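Local coordinates for protein glycerol trinitrate reductase (Agrobacterium tumefaciens, PDB 5EPD) that probably binds FMN and, as an Old Yellow Enzyme relative, uses it to reduce substrates such as the glycerol trinitrate of its name, at residues A[81-84]-A[85-88]; A[98-101]-A[102-106]; A[267-270]-A[271-275]. All blocks are in the same frame, centred on the assembly; numbering follows the deposited sequence.

All three contacts are local, each within one continuous run of chain, and all are partly buried. Contact 1 is a loop turn that follows barrel strand 73-80, its centre about 14 Å from that of the chain; contacts 2 and 3 are short runs of outer helices, their centres both about 18 Å from the chain's and on opposite sides of it. Contacts 1 and 2 belong to the same connection, from strand 73-80 through helix 97-112, whereas contact 3 belongs to helix 263-276. Their chemistry follows this placing: serine and backbone hydrogen bonds shape the loop, a long salt bridge lies on the outer side of 98-106, and lysine methylenes meet a tyrosine ring in 267-275.

Contact 1 (A[81-84]-A[85-88]); sequences ISQQ and GQGY
With chi1 at 59°, S82 holds its OG between its own backbone N and carbonyl carbon, and from there the hydroxyl oxygen reaches forward over the turn to take the N-H of G85 (G85 N to S82 OG, 3.1 Å). Q86 has CG anti to its backbone N and a chain extended beyond it, which carries NE2 forward to Y88 O. The same side chain also meets the turn: Q86 CB lies 3.4 Å from Q83 O, and Q86 OE1 passes 4.2 Å from Q83 CG.

The backbone between these groups is a type I beta turn from Q83 to Q86. Its closing bond runs from Q86 N to Q83 O at 3.1 Å, with the donor standing well above the carbonyl plane. The two bonds are offset by one residue, so the successive N-H groups of G85 and Q86 are both engaged. At the far end, Q86 NE2 donates to Y88 O at 2.9 Å in a nearly straight bond (167°). Because Y88 O lies only 6° out of the Q86 amide plane, the bond helps fix the rotation of that amide.

The other two glutamines lead away from 85-88, to partners in other parts of the chain: Q83 NE2 binds L132 O, and Q84 OE1 binds H123 NE2. The turn sits just beyond strand 73-80 and runs alongside the continuation of strand 117-122, with backbone bonds pairing I81 with W122 and G85 with V124. I81 and Q84 pack against helix 171-187.

Contact 2 (A[98-101]-A[102-106]); sequences AQID and GWKKV
D101, G102 and K104 have the most surface buried in this run of helix, and the pair D101 and K104 gives it its side-chain interaction. Both residues keep CG anti to the carbonyl carbon, beside the backbone N (chi1 -63° for D101, -81° for K104). This shared setting sends both chains off the same side of the helix, and the lysine, extended beyond CG, then runs alongside the carboxylate until its NZ comes to 3.4 Å from D101 OD1. That distance makes a salt bridge whose hydrogen bond is weak, and the lysine CD lies alongside the same oxygen at 4.0 Å. The stronger partner of OD1 is Q97 NE2, one turn earlier, which probably holds the carboxylate in place for the lysine.

G102 contributes through its backbone. Its N donates to A98 O at 3.0 Å, a nearly straight bond (166°). K104 N is shared between two carbonyls: the main bond goes to I100 O at 3.0 Å, and a weak one to D101 O at 3.3 Å.

On another side of the helix, W103 N binds Q99 O at 2.8 Å. The indole meets that oxygen too, through CD1 at 3.1 Å, while its NE1 is hydrogen-bonded to G93 O and its ring stands edge-to-face to F190. Q99 sends its amide away from 102-106, to Y95 N and G54 O.

Charged groups on one side and tryptophan on another mark an amphipathic helix. Helix 97-112 is the crossover of the beta-alpha-beta unit between strands 73-80 and 117-122, the repeating connection of the TIM barrel on which Old Yellow Enzymes are built.

Contact 3 (A[267-270]-A[271-275]); sequences YDYI and VDKLD
Y269 and K273, one helical turn apart, cross obliquely, and the lysine's aliphatic chain is the part that touches. The tyrosine has CG anti to its backbone N (chi1 179°), which sends the ring outward and somewhat toward the next turn, beside the K273 chain. K273 CG stands above one face, toward its rim, 4.0 Å from the centroid of the Y269 ring and 22° off the normal, a CH-pi contact. The bend at chi2 (-79°) takes the chain across the ring toward the hydroxyl; K273 CE comes to 3.1 Å from Y269 OH, and a bend at chi4 then sets NZ 4.1 Å from the same oxygen.

I270 and L274 form a second pair, lying side by side and pointing the same way. The I270 methyl CG2 meets L274 CD1 at 3.5 Å, while the other branch reaches back, placing CD1 over the rim of one face of the Y267 ring. V271 CG2 rests 3.3 Å from Y267 O.

D272 curls back on the helix: its OD2 is 3.0 Å from D268 O, two acceptors that cannot bond to each other. That carbonyl already takes D272 N, and OD2 finds its partner in R306, as a salt bridge to helix 300-306. D268 OD1 turns to S302 and Q264.

Helix 263-276 is the crossover of the beta-alpha-beta unit between strands 245-249 and 281-284 of the TIM barrel. Aliphatic packing toward helix 227-240 and strand 245-249 implies largely apolar adhesion there, whereas the aspartates tie the helix to 300-306 through polar bonds, where R306 would probably offset their neighbouring negative charges.

Contact 1 (A[81-84]-A[85-88])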
# COMPACT_ATOMS: atom_id res chain seq x y z
N ILE A 81 10.84 -3.43 -2.20
CA ILE A 81 11.93 -3.72 -1.25
C ILE A 81 13.21 -4.28 -1.94
O ILE A 81 14.29 -4.29 -1.35
CB ILE A 81 11.41 -4.68 -0.17
CG1 ILE A 81 11.04 -6.05 -0.77
CG2 ILE A 81 10.21 -4.04 0.53
CD1 ILE A 81 10.64 -7.09 0.26
N SER A 82 13.05 -4.75 -3.19
CA SER A 82 14.12 -5.31 -4.01
C SER A 82 13.68 -5.17 -5.45
O SER A 82 12.51 -4.90 -5.70
CB SER A 82 14.27 -6.79 -3.71
OG SER A 82 13.05 -7.47 -3.98
N GLN A 83 14.58 -5.35 -6.41
CA GLN A 83 14.17 -5.31 -7.83
C GLN A 83 13.36 -6.55 -8.21
O GLN A 83 12.53 -6.52 -9.15
CB GLN A 83 15.40 -5.18 -8.72
CG GLN A 83 15.11 -4.90 -10.18
CD GLN A 83 16.39 -5.03 -10.99
OE1 GLN A 83 17.46 -4.70 -10.51
NE2 GLN A 83 16.28 -5.54 -12.21
N GLN A 84 13.60 -7.63 -7.48
CA GLN A 84 12.84 -8.85 -7.62
C GLN A 84 11.36 -8.54 -7.38
O GLN A 84 10.45 -8.99 -8.11
CB GLN A 84 13.34 -9.89 -6.61
CG GLN A 84 12.69 -11.26 -6.78
CD GLN A 84 12.93 -12.19 -5.62
OE1 GLN A 84 12.35 -12.04 -4.53
NE2 GLN A 84 13.78 -13.18 -5.84
N GLY A 85 11.12 -7.76 -6.33
CA GLY A 85 9.77 -7.32 -6.00
C GLY A 85 9.19 -6.17 -6.82
O GLY A 85 8.11 -5.68 -6.43
N GLN A 86 9.86 -5.71 -7.89
CA GLN A 86 9.30 -4.68 -8.78
C GLN A 86 8.43 -5.32 -9.86
O GLN A 86 8.82 -6.34 -10.48
CB GLN A 86 10.40 -3.84 -9.46
CG GLN A 86 9.87 -2.60 -10.21
CD GLN A 86 10.94 -1.82 -11.00
OE1 GLN A 86 12.14 -1.92 -10.74
NE2 GLN A 86 10.49 -1.03 -11.98
N GLY A 87 7.26 -4.73 -10.10
CA GLY A 87 6.28 -5.27 -11.09
C GLY A 87 5.75 -4.31 -12.13
O GLY A 87 5.19 -4.72 -13.13
N TYR A 88 5.93 -3.02 -11.88
CA TYR A 88 5.56 -1.96 -12.83
C TYR A 88 6.77 -1.05 -13.04
O TYR A 88 7.56 -0.84 -12.10
CB TYR A 88 4.41 -1.13 -12.25
CG TYR A 88 3.22 -1.96 -11.88
CD1 TYR A 88 3.17 -2.63 -10.68
CD2 TYR A 88 2.13 -2.05 -12.73
CE1 TYR A 88 2.05 -3.38 -10.33
CE2 TYR A 88 1.01 -2.77 -12.40
CZ TYR A 88 0.98 -3.44 -11.20
OH TYR A 88 -0.15 -4.19 -10.90

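Contact 2 (A[98-101]-A[102-106])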
# COMPACT_ATOMS: atom_id res chain seq x y z
N ALA A 98 20.71 5.73 -2.49
CA ALA A 98 20.16 6.71 -3.45
C ALA A 98 18.66 6.91 -3.23
O ALA A 98 18.19 8.04 -3.11
CB ALA A 98 20.42 6.29 -4.89
N GLN A 99 17.91 5.81 -3.14
CA GLN A 99 16.47 5.87 -2.90
C GLN A 99 16.13 6.46 -1.53
O GLN A 99 15.31 7.37 -1.40
CB GLN A 99 15.85 4.48 -3.04
CG GLN A 99 15.96 3.92 -4.46
CD GLN A 99 15.98 2.39 -4.50
OE1 GLN A 99 15.88 1.71 -3.46
NE2 GLN A 99 16.16 1.83 -5.71
N ILE A 100 16.79 5.95 -0.49
CA ILE A 100 16.59 6.48 0.84
C ILE A 100 16.71 8.01 0.82
O ILE A 100 15.81 8.73 1.29
CB ILE A 100 17.62 5.88 1.82
CG1 ILE A 100 17.38 4.37 1.97
CG2 ILE A 100 17.54 6.57 3.18
CD1 ILE A 100 18.43 3.64 2.78
N ASP A 101 17.81 8.49 0.24
CA ASP A 101 18.11 9.92 0.22
C ASP A 101 17.09 10.71 -0.59
O ASP A 101 16.70 11.81 -0.17
CB ASP A 101 19.55 10.19 -0.23
CG ASP A 101 20.57 9.59 0.72
OD1 ASP A 101 20.20 9.12 1.83
OD2 ASP A 101 21.76 9.58 0.36
N GLY A 102 16.63 10.15 -1.71
CA GLY A 102 15.46 10.70 -2.41
C GLY A 102 14.20 10.82 -1.52
O GLY A 102 13.47 11.83 -1.57
N TRP A 103 13.95 9.78 -0.72
CA TRP A 103 12.78 9.76 0.16
C TRP A 103 12.86 10.76 1.30
O TRP A 103 11.81 11.18 1.83
CB TRP A 103 12.56 8.37 0.76
CG TRP A 103 11.95 7.39 -0.17
CD1 TRP A 103 12.52 6.26 -0.68
CD2 TRP A 103 10.62 7.45 -0.70
NE1 TRP A 103 11.63 5.61 -1.50
CE2 TRP A 103 10.46 6.32 -1.54
CE3 TRP A 103 9.55 8.34 -0.56
CZ2 TRP A 103 9.27 6.05 -2.23
CZ3 TRP A 103 8.37 8.08 -1.25
CH2 TRP A 103 8.25 6.94 -2.08
N LYS A 104 14.08 11.11 1.71
CA LYS A 104 14.26 12.05 2.83
C LYS A 104 13.70 13.41 2.49
O LYS A 104 13.06 14.05 3.32
CB LYS A 104 15.73 12.19 3.22
CG LYS A 104 16.25 11.09 4.12
CD LYS A 104 17.76 11.23 4.23
CE LYS A 104 18.34 10.31 5.29
NZ LYS A 104 19.80 10.15 5.06
N LYS A 105 13.92 13.83 1.26
CA LYS A 105 13.38 15.08 0.79
C LYS A 105 11.84 15.07 0.83
O LYS A 105 11.21 16.10 1.13
CB LYS A 105 13.85 15.34 -0.62
CG LYS A 105 15.36 15.43 -0.77
CD LYS A 105 15.67 16.23 -2.04
CE LYS A 105 17.15 16.44 -2.27
NZ LYS A 105 17.70 15.26 -2.98
N VAL A 106 11.24 13.93 0.53
CA VAL A 106 9.77 13.79 0.49
C VAL A 106 9.20 13.77 1.91
O VAL A 106 8.25 14.49 2.18
CB VAL A 106 9.35 12.50 -0.26
CG1 VAL A 106 7.83 12.34 -0.27
CG2 VAL A 106 9.90 12.53 -1.68

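Contact 3 (A[267-270]-A[271-275])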
# COMPACT_ATOMS: atom_id res chain seq x y z
N TYR A 267 -9.07 -14.99 6.73
CA TYR A 267 -8.75 -13.62 7.20
C TYR A 267 -9.12 -13.35 8.65
O TYR A 267 -8.56 -12.45 9.27
CB TYR A 267 -9.28 -12.54 6.23
CG TYR A 267 -8.37 -12.39 5.02
CD1 TYR A 267 -8.51 -13.24 3.91
CD2 TYR A 267 -7.35 -11.45 4.99
CE1 TYR A 267 -7.65 -13.16 2.83
CE2 TYR A 267 -6.48 -11.35 3.90
CZ TYR A 267 -6.64 -12.21 2.83
OH TYR A 267 -5.81 -12.15 1.74
N ASP A 268 -10.06 -14.14 9.19
CA ASP A 268 -10.27 -14.20 10.65
C ASP A 268 -9.00 -14.69 11.33
O ASP A 268 -8.57 -14.13 12.36
CB ASP A 268 -11.40 -15.16 11.02
CG ASP A 268 -12.77 -14.63 10.68
OD1 ASP A 268 -12.91 -13.42 10.40
OD2 ASP A 268 -13.71 -15.44 10.71
N TYR A 269 -8.41 -15.76 10.76
CA TYR A 269 -7.13 -16.29 11.25
C TYR A 269 -6.00 -15.25 11.22
O TYR A 269 -5.36 -14.96 12.25
CB TYR A 269 -6.69 -17.53 10.45
CG TYR A 269 -5.36 -18.06 10.95
CD1 TYR A 269 -5.30 -18.81 12.13
CD2 TYR A 269 -4.15 -17.77 10.29
CE1 TYR A 269 -4.10 -19.28 12.63
CE2 TYR A 269 -2.93 -18.25 10.79
CZ TYR A 269 -2.91 -19.01 11.96
OH TYR A 269 -1.72 -19.51 12.49
N ILE A 270 -5.77 -14.70 10.02
CA ILE A 270 -4.74 -13.67 9.79
C ILE A 270 -4.91 -12.47 10.73
O ILE A 270 -3.94 -12.00 11.31
CB ILE A 270 -4.69 -13.21 8.30
CG1 ILE A 270 -3.95 -14.26 7.47
CG2 ILE A 270 -3.97 -11.86 8.15
CD1 ILE A 270 -4.39 -14.32 6.02
N VAL A 271 -6.13 -11.97 10.88
CA VAL A 271 -6.33 -10.79 11.77
C VAL A 271 -6.15 -11.16 13.25
O VAL A 271 -5.58 -10.37 13.99
CB VAL A 271 -7.66 -10.03 11.50
CG1 VAL A 271 -7.95 -8.98 12.58
CG2 VAL A 271 -7.59 -9.36 10.12
N ASP A 272 -6.59 -12.34 13.67
CA ASP A 272 -6.26 -12.84 15.02
C ASP A 272 -4.76 -12.78 15.28
O ASP A 272 -4.28 -12.26 16.28
CB ASP A 272 -6.71 -14.30 15.21
CG ASP A 272 -8.21 -14.45 15.37
OD1 ASP A 272 -8.87 -13.50 15.84
OD2 ASP A 272 -8.72 -15.56 15.01
N LYS A 273 -4.01 -13.35 14.35
CA LYS A 273 -2.56 -13.38 14.46
C LYS A 273 -1.91 -11.98 14.37
O LYS A 273 -0.92 -11.70 15.05
CB LYS A 273 -2.01 -14.31 13.39
CG LYS A 273 -2.28 -15.77 13.72
CD LYS A 273 -1.26 -16.26 14.74
CE LYS A 273 -1.39 -17.74 15.02
NZ LYS A 273 -2.13 -18.01 16.28
N LEU A 274 -2.47 -11.12 13.52
CA LEU A 274 -1.97 -9.75 13.41
C LEU A 274 -2.20 -9.03 14.71
O LEU A 274 -1.30 -8.37 15.21
CB LEU A 274 -2.63 -8.97 12.27
CG LEU A 274 -2.17 -9.38 10.88
CD1 LEU A 274 -3.19 -8.86 9.86
CD2 LEU A 274 -0.76 -8.88 10.61
N ASP A 275 -3.40 -9.17 15.28
CA ASP A 275 -3.69 -8.54 16.56
C ASP A 275 -2.72 -9.01 17.65
O ASP A 275 -2.27 -8.21 18.48
CB ASP A 275 -5.11 -8.83 17.00
CG ASP A 275 -5.53 -7.96 18.17
OD1 ASP A 275 -5.31 -6.73 18.13
OD2 ASP A 275 -6.08 -8.51 19.14